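Local coordinates for protein aerobactin synthase IucC (Klebsiella pneumoniae, PDB 6CN7) that probably catalyses the ATP-dependent attachment of a second N-acetyl-N-hydroxylysine to a citryl intermediate, completing the siderophore aerobactin, at residues M19-E24 and L60-Q65; S119-I124 and I384-D389; T372-D377 and R492-L497; N380-G385 and M498-V503; S391-E396 and K434-R439. The protein carries 5 engineered substitutions. One frame throughout, in Å; residues are numbered along the deposited sequence.

Contact 1. Residues M19-E24 and L60-Q65; sequences MLAELE and LWIDAQ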
# COMPACT_ATOMS: atom_id res chain seq x y z
N MET A 19 -7.83 -28.37 6.99
CA MET A 19 -6.41 -28.59 6.75
C MET A 19 -6.05 -30.07 6.92
O MET A 19 -5.41 -30.66 6.05
CB MET A 19 -5.58 -27.73 7.70
CG MET A 19 -5.72 -26.23 7.47
SD MET A 19 -4.98 -25.25 8.80
CE MET A 19 -3.24 -25.63 8.60
N LEU A 20 -6.45 -30.67 8.05
CA LEU A 20 -6.11 -32.06 8.31
C LEU A 20 -6.67 -32.98 7.23
O LEU A 20 -5.98 -33.87 6.72
CB LEU A 20 -6.62 -32.49 9.68
CG LEU A 20 -5.97 -31.87 10.92
CD1 LEU A 20 -6.71 -32.32 12.17
CD2 LEU A 20 -4.49 -32.22 11.02
N ALA A 21 -7.94 -32.77 6.86
CA ALA A 21 -8.59 -33.68 5.92
C ALA A 21 -7.95 -33.61 4.54
O ALA A 21 -7.73 -34.64 3.90
CB ALA A 21 -10.08 -33.36 5.83
N GLU A 22 -7.63 -32.40 4.06
CA GLU A 22 -7.08 -32.27 2.71
C GLU A 22 -5.63 -32.74 2.66
O GLU A 22 -5.22 -33.41 1.71
CB GLU A 22 -7.21 -30.83 2.23
CG GLU A 22 -6.92 -30.63 0.74
CD GLU A 22 -7.95 -31.28 -0.16
OE1 GLU A 22 -9.11 -31.43 0.28
OE2 GLU A 22 -7.61 -31.64 -1.30
N LEU A 23 -4.83 -32.39 3.68
CA LEU A 23 -3.44 -32.84 3.70
C LEU A 23 -3.35 -34.35 3.88
O LEU A 23 -2.39 -34.96 3.39
CB LEU A 23 -2.67 -32.12 4.81
CG LEU A 23 -2.44 -30.62 4.61
CD1 LEU A 23 -1.90 -30.00 5.88
CD2 LEU A 23 -1.49 -30.37 3.45
N GLU A 24 -4.31 -34.96 4.57
CA GLU A 24 -4.33 -36.41 4.67
C GLU A 24 -4.74 -37.05 3.35
O GLU A 24 -4.24 -38.11 2.98
CB GLU A 24 -5.29 -36.85 5.79
CG GLU A 24 -5.01 -38.24 6.36
CD GLU A 24 -5.76 -39.35 5.63
OE1 GLU A 24 -6.58 -39.04 4.73
OE2 GLU A 24 -5.54 -40.53 5.97
N LEU A 60 -11.40 -37.61 4.09
CA LEU A 60 -12.10 -37.70 5.37
C LEU A 60 -13.14 -36.59 5.52
O LEU A 60 -12.92 -35.45 5.12
CB LEU A 60 -11.10 -37.61 6.52
CG LEU A 60 -10.11 -38.77 6.66
CD1 LEU A 60 -8.97 -38.37 7.58
CD2 LEU A 60 -10.82 -40.01 7.18
N TRP A 61 -14.28 -36.94 6.11
CA TRP A 61 -15.27 -35.97 6.56
C TRP A 61 -15.09 -35.84 8.07
O TRP A 61 -15.60 -36.66 8.84
CB TRP A 61 -16.69 -36.41 6.22
CG TRP A 61 -16.87 -36.85 4.79
CD1 TRP A 61 -16.07 -36.55 3.73
CD2 TRP A 61 -17.93 -37.67 4.28
NE1 TRP A 61 -16.56 -37.14 2.59
CE2 TRP A 61 -17.70 -37.83 2.90
CE3 TRP A 61 -19.04 -38.28 4.86
CZ2 TRP A 61 -18.55 -38.58 2.09
CZ3 TRP A 61 -19.88 -39.03 4.05
CH2 TRP A 61 -19.63 -39.17 2.68
N ILE A 62 -14.37 -34.80 8.48
CA ILE A 62 -14.01 -34.62 9.89
C ILE A 62 -15.09 -33.83 10.59
O ILE A 62 -15.54 -32.79 10.10
CB ILE A 62 -12.64 -33.93 10.00
CG1 ILE A 62 -11.54 -34.86 9.47
CG2 ILE A 62 -12.36 -33.51 11.45
CD1 ILE A 62 -10.14 -34.28 9.51
N ASP A 63 -15.52 -34.32 11.76
CA ASP A 63 -16.43 -33.58 12.63
C ASP A 63 -15.60 -32.60 13.46
O ASP A 63 -14.90 -33.01 14.39
CB ASP A 63 -17.22 -34.54 13.52
CG ASP A 63 -18.21 -33.82 14.41
OD1 ASP A 63 -18.18 -32.57 14.48
OD2 ASP A 63 -19.04 -34.51 15.06
N ALA A 64 -15.69 -31.31 13.12
CA ALA A 64 -14.79 -30.32 13.71
C ALA A 64 -14.94 -30.22 15.22
O ALA A 64 -13.99 -29.84 15.91
CB ALA A 64 -15.03 -28.96 13.07
N GLN A 65 -16.12 -30.56 15.76
CA GLN A 65 -16.33 -30.42 17.20
C GLN A 65 -15.53 -31.46 17.99
O GLN A 65 -15.20 -31.22 19.16
CB GLN A 65 -17.81 -30.53 17.54
CG GLN A 65 -18.62 -29.28 17.21
CD GLN A 65 -18.18 -28.09 18.04
OE1 GLN A 65 -17.95 -28.20 19.24
NE2 GLN A 65 -18.05 -26.94 17.38
O HOH W 1 -8.55 -37.29 4.01

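Contact 2. Residues S119-I124 and I384-D389; sequences SASDLI and IGAYID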
# COMPACT_ATOMS: atom_id res chain seq x y z
N SER A 119 -31.48 -19.84 6.93
CA SER A 119 -31.64 -21.22 6.50
C SER A 119 -31.16 -21.39 5.07
O SER A 119 -30.87 -20.42 4.35
CB SER A 119 -33.11 -21.64 6.62
OG SER A 119 -33.92 -20.91 5.72
N ALA A 120 -31.08 -22.65 4.64
CA ALA A 120 -30.72 -22.93 3.25
C ALA A 120 -31.72 -22.30 2.29
O ALA A 120 -31.33 -21.74 1.26
CB ALA A 120 -30.64 -24.44 3.02
N SER A 121 -33.01 -22.37 2.62
CA SER A 121 -34.02 -21.72 1.79
C SER A 121 -33.80 -20.22 1.75
O SER A 121 -33.86 -19.60 0.68
CB SER A 121 -35.42 -22.05 2.33
OG SER A 121 -35.66 -23.44 2.31
N ASP A 122 -33.55 -19.60 2.90
CA ASP A 122 -33.18 -18.19 2.93
C ASP A 122 -32.00 -17.92 2.01
O ASP A 122 -32.01 -16.98 1.22
CB ASP A 122 -32.86 -17.75 4.36
CG ASP A 122 -34.08 -17.69 5.24
OD1 ASP A 122 -35.21 -17.82 4.72
OD2 ASP A 122 -33.93 -17.51 6.47
N LEU A 123 -30.97 -18.77 2.09
CA LEU A 123 -29.72 -18.48 1.39
C LEU A 123 -29.89 -18.54 -0.12
O LEU A 123 -29.28 -17.75 -0.85
CB LEU A 123 -28.62 -19.45 1.85
CG LEU A 123 -28.08 -19.14 3.25
CD1 LEU A 123 -27.19 -20.26 3.75
CD2 LEU A 123 -27.32 -17.81 3.28
N ILE A 124 -30.71 -19.46 -0.63
CA ILE A 124 -30.91 -19.56 -2.07
C ILE A 124 -31.84 -18.49 -2.62
O ILE A 124 -31.94 -18.34 -3.84
CB ILE A 124 -31.45 -20.95 -2.47
CG1 ILE A 124 -32.78 -21.24 -1.78
CG2 ILE A 124 -30.41 -22.02 -2.14
CD1 ILE A 124 -33.46 -22.51 -2.25
N ILE A 384 -28.11 -27.55 -1.64
CA ILE A 384 -28.56 -28.39 -2.74
C ILE A 384 -29.87 -29.09 -2.38
O ILE A 384 -30.71 -29.33 -3.26
CB ILE A 384 -27.46 -29.40 -3.12
CG1 ILE A 384 -27.88 -30.22 -4.33
CG2 ILE A 384 -27.11 -30.29 -1.92
CD1 ILE A 384 -26.72 -30.88 -5.06
N GLY A 385 -30.06 -29.41 -1.10
CA GLY A 385 -31.34 -29.95 -0.67
C GLY A 385 -32.47 -28.94 -0.76
O GLY A 385 -33.62 -29.31 -1.01
N ALA A 386 -32.16 -27.66 -0.54
CA ALA A 386 -33.17 -26.62 -0.70
C ALA A 386 -33.61 -26.52 -2.15
O ALA A 386 -34.82 -26.42 -2.43
CB ALA A 386 -32.63 -25.28 -0.21
N TYR A 387 -32.66 -26.53 -3.09
CA TYR A 387 -33.03 -26.52 -4.50
C TYR A 387 -33.88 -27.73 -4.86
O TYR A 387 -34.87 -27.60 -5.59
CB TYR A 387 -31.77 -26.49 -5.37
CG TYR A 387 -31.00 -25.18 -5.31
CD1 TYR A 387 -31.59 -23.99 -5.72
CD2 TYR A 387 -29.69 -25.15 -4.87
CE1 TYR A 387 -30.90 -22.80 -5.67
CE2 TYR A 387 -28.99 -23.96 -4.82
CZ TYR A 387 -29.60 -22.79 -5.22
OH TYR A 387 -28.90 -21.60 -5.18
N ILE A 388 -33.51 -28.90 -4.35
CA ILE A 388 -34.24 -30.12 -4.68
C ILE A 388 -35.68 -30.03 -4.20
O ILE A 388 -36.62 -30.40 -4.92
CB ILE A 388 -33.52 -31.35 -4.10
CG1 ILE A 388 -32.23 -31.60 -4.88
CG2 ILE A 388 -34.42 -32.58 -4.13
CD1 ILE A 388 -31.32 -32.65 -4.27
N ASP A 389 -35.89 -29.55 -2.97
CA ASP A 389 -37.24 -29.44 -2.44
C ASP A 389 -38.10 -28.53 -3.31
O ASP A 389 -39.27 -28.83 -3.56
CB ASP A 389 -37.20 -28.93 -1.00
CG ASP A 389 -36.46 -29.86 -0.07
OD1 ASP A 389 -36.33 -31.06 -0.41
OD2 ASP A 389 -36.02 -29.40 1.00

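Contact 3. Residues T372-D377 and R492-L497; sequences TLMECD and RFVSPL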
# COMPACT_ATOMS: atom_id res chain seq x y z
N THR A 372 -21.89 -23.21 -5.12
CA THR A 372 -23.02 -23.05 -4.22
C THR A 372 -23.52 -24.40 -3.70
O THR A 372 -23.98 -24.49 -2.56
CB THR A 372 -24.16 -22.31 -4.94
OG1 THR A 372 -23.68 -21.07 -5.45
CG2 THR A 372 -25.32 -22.05 -3.99
N LEU A 373 -23.41 -25.45 -4.52
CA LEU A 373 -23.89 -26.77 -4.13
C LEU A 373 -23.00 -27.44 -3.09
O LEU A 373 -23.32 -28.56 -2.66
CB LEU A 373 -24.01 -27.66 -5.37
CG LEU A 373 -24.83 -27.07 -6.52
CD1 LEU A 373 -24.87 -28.04 -7.68
CD2 LEU A 373 -26.24 -26.72 -6.06
N MET A 374 -21.89 -26.82 -2.70
CA MET A 374 -21.05 -27.31 -1.62
C MET A 374 -21.39 -26.68 -0.28
O MET A 374 -20.75 -27.00 0.72
CB MET A 374 -19.58 -27.04 -1.92
CG MET A 374 -19.12 -27.47 -3.29
SD MET A 374 -17.43 -26.90 -3.59
CE MET A 374 -17.26 -27.38 -5.29
N GLU A 375 -22.38 -25.79 -0.23
CA GLU A 375 -22.64 -24.99 0.95
C GLU A 375 -23.71 -25.62 1.83
O GLU A 375 -24.57 -26.38 1.37
CB GLU A 375 -23.09 -23.58 0.56
CG GLU A 375 -22.06 -22.80 -0.25
CD GLU A 375 -20.85 -22.40 0.57
OE1 GLU A 375 -20.97 -22.32 1.81
OE2 GLU A 375 -19.77 -22.17 -0.03
N CYS A 376 -23.65 -25.30 3.12
CA CYS A 376 -24.69 -25.64 4.09
C CYS A 376 -25.00 -24.39 4.91
O CYS A 376 -24.23 -23.43 4.93
CB CYS A 376 -24.26 -26.78 5.01
SG CYS A 376 -24.05 -28.37 4.19
N ASP A 377 -26.15 -24.41 5.58
CA ASP A 377 -26.54 -23.28 6.41
C ASP A 377 -26.07 -23.50 7.85
O ASP A 377 -25.40 -24.48 8.17
CB ASP A 377 -28.06 -23.07 6.34
CG ASP A 377 -28.85 -24.20 6.98
OD1 ASP A 377 -28.25 -25.07 7.65
OD2 ASP A 377 -30.09 -24.21 6.81
N ARG A 492 -16.41 -34.15 -5.37
CA ARG A 492 -15.96 -34.70 -4.10
C ARG A 492 -16.62 -33.98 -2.93
O ARG A 492 -16.88 -34.59 -1.88
CB ARG A 492 -14.44 -34.59 -3.99
CG ARG A 492 -13.87 -34.93 -2.61
CD ARG A 492 -12.39 -35.29 -2.68
NE ARG A 492 -11.54 -34.17 -3.10
CZ ARG A 492 -10.83 -33.40 -2.28
NH1 ARG A 492 -10.85 -33.60 -0.97
NH2 ARG A 492 -10.09 -32.41 -2.77
N PHE A 493 -16.91 -32.69 -3.08
CA PHE A 493 -17.49 -31.89 -2.01
C PHE A 493 -19.01 -31.81 -2.07
O PHE A 493 -19.62 -31.27 -1.14
CB PHE A 493 -16.91 -30.47 -2.05
CG PHE A 493 -15.42 -30.43 -1.84
CD1 PHE A 493 -14.89 -30.48 -0.57
CD2 PHE A 493 -14.56 -30.34 -2.92
CE1 PHE A 493 -13.52 -30.44 -0.37
CE2 PHE A 493 -13.19 -30.30 -2.73
CZ PHE A 493 -12.67 -30.35 -1.46
N VAL A 494 -19.64 -32.32 -3.12
CA VAL A 494 -21.09 -32.33 -3.23
C VAL A 494 -21.68 -33.67 -2.79
O VAL A 494 -22.70 -33.70 -2.10
CB VAL A 494 -21.53 -31.98 -4.67
CG1 VAL A 494 -23.05 -31.97 -4.78
CG2 VAL A 494 -20.96 -30.64 -5.08
N SER A 495 -21.05 -34.77 -3.19
CA SER A 495 -21.63 -36.08 -2.90
C SER A 495 -21.78 -36.36 -1.40
O SER A 495 -22.74 -37.06 -1.05
CB SER A 495 -20.78 -37.17 -3.57
OG SER A 495 -19.47 -37.24 -3.03
N PRO A 496 -20.92 -35.87 -0.51
CA PRO A 496 -21.19 -36.09 0.93
C PRO A 496 -22.47 -35.44 1.40
O PRO A 496 -23.15 -35.99 2.28
CB PRO A 496 -19.96 -35.49 1.61
CG PRO A 496 -18.91 -35.44 0.56
CD PRO A 496 -19.64 -35.17 -0.71
N LEU A 497 -22.81 -34.27 0.86
CA LEU A 497 -24.06 -33.62 1.25
C LEU A 497 -25.27 -34.39 0.74
O LEU A 497 -26.28 -34.50 1.43
CB LEU A 497 -24.07 -32.18 0.73
CG LEU A 497 -22.88 -31.33 1.19
CD1 LEU A 497 -22.93 -29.94 0.58
CD2 LEU A 497 -22.82 -31.24 2.71

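Contact 4. Residues N380-G385 and M498-V503; sequences NQPLIG and MARLGV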
# COMPACT_ATOMS: atom_id res chain seq x y z
N ASN A 380 -26.39 -26.93 9.20
CA ASN A 380 -25.84 -28.02 8.39
C ASN A 380 -26.87 -28.61 7.43
O ASN A 380 -26.82 -29.80 7.11
CB ASN A 380 -25.23 -29.11 9.27
CG ASN A 380 -23.93 -28.69 9.90
OD1 ASN A 380 -23.11 -28.02 9.27
ND2 ASN A 380 -23.73 -29.06 11.16
N GLN A 381 -27.82 -27.80 6.97
CA GLN A 381 -28.74 -28.22 5.92
C GLN A 381 -28.17 -27.83 4.57
O GLN A 381 -27.99 -26.63 4.32
CB GLN A 381 -30.11 -27.59 6.12
CG GLN A 381 -30.79 -27.99 7.42
CD GLN A 381 -31.13 -29.47 7.48
OE1 GLN A 381 -31.39 -30.10 6.45
NE2 GLN A 381 -31.12 -30.04 8.68
N PRO A 382 -27.85 -28.77 3.68
CA PRO A 382 -27.24 -28.40 2.40
C PRO A 382 -28.17 -27.53 1.56
O PRO A 382 -29.38 -27.73 1.52
CB PRO A 382 -26.97 -29.74 1.73
CG PRO A 382 -26.96 -30.74 2.82
CD PRO A 382 -27.92 -30.23 3.85
N LEU A 383 -27.57 -26.55 0.88
CA LEU A 383 -28.34 -25.72 -0.04
C LEU A 383 -28.86 -26.52 -1.22
O LEU A 383 -29.93 -26.22 -1.76
CB LEU A 383 -27.49 -24.55 -0.54
CG LEU A 383 -27.52 -23.29 0.33
CD1 LEU A 383 -27.00 -23.56 1.73
CD2 LEU A 383 -26.71 -22.19 -0.35
N ILE A 384 -28.11 -27.55 -1.64
CA ILE A 384 -28.56 -28.39 -2.74
C ILE A 384 -29.87 -29.09 -2.38
O ILE A 384 -30.71 -29.33 -3.26
CB ILE A 384 -27.46 -29.40 -3.12
CG1 ILE A 384 -27.88 -30.22 -4.33
CG2 ILE A 384 -27.11 -30.29 -1.92
CD1 ILE A 384 -26.72 -30.88 -5.06
N GLY A 385 -30.06 -29.41 -1.10
CA GLY A 385 -31.34 -29.95 -0.67
C GLY A 385 -32.47 -28.94 -0.76
O GLY A 385 -33.62 -29.31 -1.01
N MET A 498 -25.17 -34.94 -0.48
CA MET A 498 -26.24 -35.81 -0.98
C MET A 498 -26.37 -37.06 -0.13
O MET A 498 -27.49 -37.51 0.15
CB MET A 498 -25.96 -36.19 -2.44
CG MET A 498 -26.34 -35.12 -3.44
SD MET A 498 -28.11 -34.78 -3.41
CE MET A 498 -28.07 -33.21 -2.60
N ALA A 499 -25.25 -37.65 0.29
CA ALA A 499 -25.30 -38.81 1.17
C ALA A 499 -26.09 -38.50 2.43
O ALA A 499 -26.75 -39.39 2.98
CB ALA A 499 -23.89 -39.26 1.52
N ARG A 500 -26.05 -37.26 2.89
CA ARG A 500 -26.84 -36.83 4.04
C ARG A 500 -28.31 -36.65 3.70
O ARG A 500 -29.13 -36.54 4.62
CB ARG A 500 -26.27 -35.53 4.59
CG ARG A 500 -26.51 -35.32 6.07
CD ARG A 500 -26.24 -33.88 6.46
NE ARG A 500 -24.88 -33.47 6.15
CZ ARG A 500 -24.48 -32.21 6.09
NH1 ARG A 500 -25.34 -31.23 6.32
NH2 ARG A 500 -23.21 -31.92 5.81
N LEU A 501 -28.67 -36.60 2.42
CA LEU A 501 -30.05 -36.45 1.98
C LEU A 501 -30.60 -37.72 1.35
O LEU A 501 -31.55 -37.65 0.56
CB LEU A 501 -30.16 -35.28 1.00
CG LEU A 501 -29.79 -33.90 1.55
CD1 LEU A 501 -29.78 -32.87 0.44
CD2 LEU A 501 -30.74 -33.46 2.65
N GLY A 502 -30.02 -38.87 1.67
CA GLY A 502 -30.58 -40.15 1.25
C GLY A 502 -30.04 -40.72 -0.04
O GLY A 502 -30.56 -41.74 -0.51
N VAL A 503 -29.03 -40.10 -0.64
CA VAL A 503 -28.41 -40.60 -1.86
C VAL A 503 -26.96 -40.94 -1.55
O VAL A 503 -26.09 -40.07 -1.53
CB VAL A 503 -28.50 -39.57 -3.01
CG1 VAL A 503 -27.81 -40.11 -4.26
CG2 VAL A 503 -29.95 -39.23 -3.30

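Contact 5. Residues S391-E396 and K434-R439; sequences SGLDAE and KGVPQR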
# COMPACT_ATOMS: atom_id res chain seq x y z
N SER A 391 -37.70 -27.92 -6.51
CA SER A 391 -37.89 -28.43 -7.86
C SER A 391 -39.09 -29.36 -7.94
O SER A 391 -39.70 -29.49 -9.01
CB SER A 391 -36.63 -29.17 -8.32
OG SER A 391 -36.45 -30.37 -7.58
N GLY A 392 -39.46 -29.99 -6.83
CA GLY A 392 -40.46 -31.04 -6.85
C GLY A 392 -39.97 -32.35 -7.40
O GLY A 392 -40.76 -33.30 -7.49
N LEU A 393 -38.70 -32.44 -7.77
CA LEU A 393 -38.11 -33.67 -8.30
C LEU A 393 -37.52 -34.50 -7.17
O LEU A 393 -37.12 -33.97 -6.13
CB LEU A 393 -37.02 -33.34 -9.32
CG LEU A 393 -37.42 -32.45 -10.49
CD1 LEU A 393 -36.19 -32.04 -11.29
CD2 LEU A 393 -38.42 -33.17 -11.39
N ASP A 394 -37.47 -35.81 -7.38
CA ASP A 394 -36.70 -36.66 -6.48
C ASP A 394 -35.22 -36.43 -6.72
O ASP A 394 -34.79 -36.03 -7.81
CB ASP A 394 -37.07 -38.13 -6.68
CG ASP A 394 -36.68 -38.66 -8.04
OD1 ASP A 394 -36.35 -37.84 -8.93
OD2 ASP A 394 -36.71 -39.89 -8.23
N ALA A 395 -34.42 -36.69 -5.68
CA ALA A 395 -33.00 -36.36 -5.73
C ALA A 395 -32.33 -36.95 -6.97
O ALA A 395 -31.55 -36.28 -7.65
CB ALA A 395 -32.31 -36.85 -4.46
N GLU A 396 -32.63 -38.21 -7.29
CA GLU A 396 -31.93 -38.88 -8.38
C GLU A 396 -32.18 -38.19 -9.72
O GLU A 396 -31.25 -37.98 -10.50
CB GLU A 396 -32.35 -40.35 -8.45
CG GLU A 396 -31.82 -41.19 -7.29
CD GLU A 396 -32.03 -42.67 -7.49
OE1 GLU A 396 -32.79 -43.05 -8.40
OE2 GLU A 396 -31.43 -43.47 -6.74
N LYS A 434 -36.72 -22.20 -10.44
CA LYS A 434 -37.55 -23.01 -9.56
C LYS A 434 -36.82 -24.28 -9.12
O LYS A 434 -37.36 -25.39 -9.16
CB LYS A 434 -38.89 -23.34 -10.22
CG LYS A 434 -39.69 -22.11 -10.60
CD LYS A 434 -41.12 -22.45 -10.99
CE LYS A 434 -41.96 -21.19 -11.14
NZ LYS A 434 -41.36 -20.23 -12.11
N GLY A 435 -35.57 -24.11 -8.71
CA GLY A 435 -34.79 -25.18 -8.13
C GLY A 435 -34.14 -26.13 -9.11
O GLY A 435 -33.43 -27.04 -8.67
N VAL A 436 -34.34 -25.94 -10.41
CA VAL A 436 -33.80 -26.86 -11.42
C VAL A 436 -32.68 -26.16 -12.19
O VAL A 436 -32.83 -24.98 -12.55
CB VAL A 436 -34.90 -27.33 -12.38
CG1 VAL A 436 -34.33 -28.29 -13.43
CG2 VAL A 436 -36.02 -28.00 -11.60
N PRO A 437 -31.55 -26.82 -12.45
CA PRO A 437 -30.55 -26.23 -13.35
C PRO A 437 -31.00 -26.31 -14.80
O PRO A 437 -31.19 -27.39 -15.34
CB PRO A 437 -29.30 -27.08 -13.10
CG PRO A 437 -29.79 -28.35 -12.51
CD PRO A 437 -31.04 -28.01 -11.76
N GLN A 438 -31.17 -25.14 -15.42
CA GLN A 438 -31.63 -25.07 -16.81
C GLN A 438 -30.51 -25.38 -17.78
O GLN A 438 -30.68 -26.21 -18.69
CB GLN A 438 -32.20 -23.68 -17.09
CG GLN A 438 -33.26 -23.20 -16.12
CD GLN A 438 -34.61 -23.85 -16.35
OE1 GLN A 438 -35.13 -23.83 -17.46
NE2 GLN A 438 -35.17 -24.45 -15.31
N ARG A 439 -29.37 -24.73 -17.61
CA ARG A 439 -28.23 -24.91 -18.50
C ARG A 439 -27.00 -24.33 -17.81
O ARG A 439 -27.10 -23.66 -16.78
CB ARG A 439 -28.47 -24.25 -19.86
CG ARG A 439 -28.86 -22.78 -19.80
CD ARG A 439 -29.43 -22.35 -21.14
NE ARG A 439 -29.63 -20.91 -21.25
CZ ARG A 439 -30.73 -20.27 -20.88
NH1 ARG A 439 -31.76 -20.94 -20.37
NH2 ARG A 439 -30.82 -18.96 -21.02

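Contact 1. Residues M19-E24 and L60-Q65
A water molecule links Ala21, Glu24 and Leu60: it donates to Ala21 O (2.8 Å) and to Glu24 OE1 (2.7 Å) while accepting from Leu60 N at 2.9 Å. No direct hydrogen bond crosses between 19-24 and 60-65, so this water supplies the polar connection. The strand runs nearly antiparallel to the helix, at 170°, with the short axes 8.3 Å apart at their closest. Ala21 is the small residue at the centre; its CB lies 3.6 Å from Leu60 O and 3.8 Å from Ile62 CD1. With CG1 beside its own backbone N and chi2 fully extended (179°), Ile62 reaches the helix by its CD1 methyl, which also meets Leu20 CB at 4.0 Å. Leu60 CD1 lies against the carboxylate end of Glu24, 3.8 Å from OE1, the two side chains crossing at about a right angle. Glu24 OE2 is held by a salt bridge to Arg54 and by Ala31 N. The contact fixes an outermost strand of the four-stranded antiparallel sheet on helix 4-25. The water on OE1, with Arg54 and Ala31 N on OE2, gives the buried carboxylate polar partners on both oxygens, which would probably favour its charged form even beside a leucine methyl.

Contact 2. Residues S119-I124 and I384-D389
One face of the Tyr387 ring is covered by Ile124 CG2, which sits 3.3 Å above the ring plane and is displaced toward the rim. The methyl lies 3.7 Å from the ring centroid and 28° off the normal, a CH-pi contact over the face, and is nearest CZ, at the hydroxyl end of the ring. Ile124 carries CG1 between its backbone N and carbonyl carbon (chi1 59°), a crowded position that sends its two branches to different partners: CG2 to the ring, and CD1 to Ala386 CB at 3.5 Å. Ala386 CB also touches Ala120 CB at 3.9 Å, so this one methyl meets two residues of the short helix.

The helices cross nearly perpendicularly, at -83°, with 8.8 Å between their axes; the backbones come nearest at Ser121 and Ala386, where the small alanine lets the helices approach. Helix 120-124 starts with a capping box: Asp122 N gives a straight bond to Ser119 OG (3.1 Å), and Ser119 N returns a weak one to Asp122 OD2. Asp377 OD2 accepts from Ala120 N. Leu383, Thr372 and Trp398 add further packing around the pair, and a bound buffer molecule lies near the tyrosine. Across the crossing the adhesion is thus apolar, consisting of methyl-methyl and methyl-ring contacts, whereas the polar bonds are spent on starting the short helix.

Contact 3. Residues T372-D377 and R492-L497
A Met-aromatic contact joins the loop that follows strand 366-369 to the long helix 475-499. Met374 SD lies 5.2 Å from the centroid of the Phe493 ring, 48° off the normal, so the sulfur stands oblique to the ring; its nearer neighbour is Phe493 CB, at 3.9 Å. The methionine is extended beyond CG (chi2 173°, chi3 -174°), which carries the sulfur alongside the base of the phenylalanine, while CG itself meets Val494 CG2 at 4.1 Å. The valine and methionine side chains cross at about a right angle.

Helix 475-499 is kinked within 492-497, its regular bonds to the preceding turn being absent at Phe493, Pro496 and Leu497; Pro496 has no backbone N-H to give. The other partner, 372-374, is a 3-10 segment that opens into loop at Glu375. Leu497 rests against this change of backbone: its CD1 methyl lies 3.5 Å from Leu373 O and 3.7 Å from Met374 O. The other methyl, CD2, packs on Cys376 SG at 3.5 Å. Glu375 CB points away from the helix, and its carboxylate is taken up by Ser136 and Arg115. On the helix, the Phe493 ring meets Trp59 edge-to-face and lays CZ over one face of the Arg492 guanidinium, 3.4 Å above the plane and displaced toward its rim. Arg492 in turn forms a salt bridge to Glu22 of helix 4-25.

Contact 4. Residues N380-G385 and M498-V503
The backbones stay apart, their nearest CA atoms (Gly385 and Leu501) being 7.1 Å from each other, and 498-503 folds back in a type I beta turn from Ala499 to Gly502. Met498 O closes this end twice, accepting from Leu501 N (2.7 Å) and Val503 N (3.1 Å). Leu501, with CG beside its backbone N and chi2 at 173°, extends CD1 to Gly385 CA at 3.5 Å; glycine exposes bare backbone where a CB would collide with that methyl. The same CD1 touches Pro382 CG at 4.3 Å. Arg500, bent at chi3, extends toward 380-382 and passes its guanidinium obliquely across the proline, with Pro382 CG over one face. Asn380 lies at the guanidinium edge, but the modelled spacing there is too short to define a bond. Met498, bent at chi2 and chi3, turns its CE end toward Ile384, the side chains crossing at about a right angle; this modelled methyl spacing is also too short to trust. Met498 also touches Leu399 of helix 395-417, and Cys376 packs on both Pro382 and Arg500. The contact therefore joins the start of helix 383-391 to the C-terminal end of helix 475-499, with helix 395-417 alongside.

Contact 5. Residues S391-E396 and K434-R439
Ser391 and Val436 make the tight part of this contact: Ser391 CB lies 3.5 Å from Val436 CG2, and Ser391 CA sends a CA-H...O contact to Lys434 O at 3.3 Å. Gly435 passes close beside them, its O 3.9 Å from Ser391 CB. Gly435, without a side chain, lets its backbone come close to Ser391 N, and its positive phi (82°) also favours glycine. Looser packing follows at Leu393, whose CD1 comes only to 4.1 Å from the same Val436 methyl, the side chains crossing at about a right angle. Lys434 is exposed; its chain leads away from 391-396 and adds little but its backbone carbonyl.

The serine hydroxyl faces its own chain. With OG set between the backbone N and the carbonyl carbon (chi1 69°), it accepts from Leu393 N at 3.1 Å, an ST turn in which the N-H points well at the oxygen (163°). It is also hydrogen-bonded to Ile388 O. Gly392, with positive phi, takes the chain out of helix 383-391, and Asp394 then caps helix 395-417. Beyond the two segments, Gly435 O accepts from Trp398 NE1, and Gly435 N bonds a buffer molecule. No conventional hydrogen bond connects the two segments: Ser391 spends its hydroxyl on its own chain, leaving apolar packing and a weak C-H...O contact to hold the turn against the strand's beginning.

Overall arrangement
Contacts 1 and 2 are buried, contacts 3 and 4 partly so, and contact 5 lies at the surface. Contacts 2 and 4 share Ile384 and Gly385 on helix 383-391, while contacts 3 and 4 use the last turns of helix 475-499 and the turn that follows, with centres about 7 Å apart. Contact 5 continues from the end of helix 383-391 into helix 395-417, touching contact 4 through Val503 and Ala395. Contact 1 stands apart on the N-terminal helix and small sheet, yet the Glu22-Arg492 salt bridge ties it to contact 3. A bridging water distinguishes contact 1; ring, sulfur and methyl packing dominates contacts 2 and 3, and turn backbones shape contacts 4 and 5.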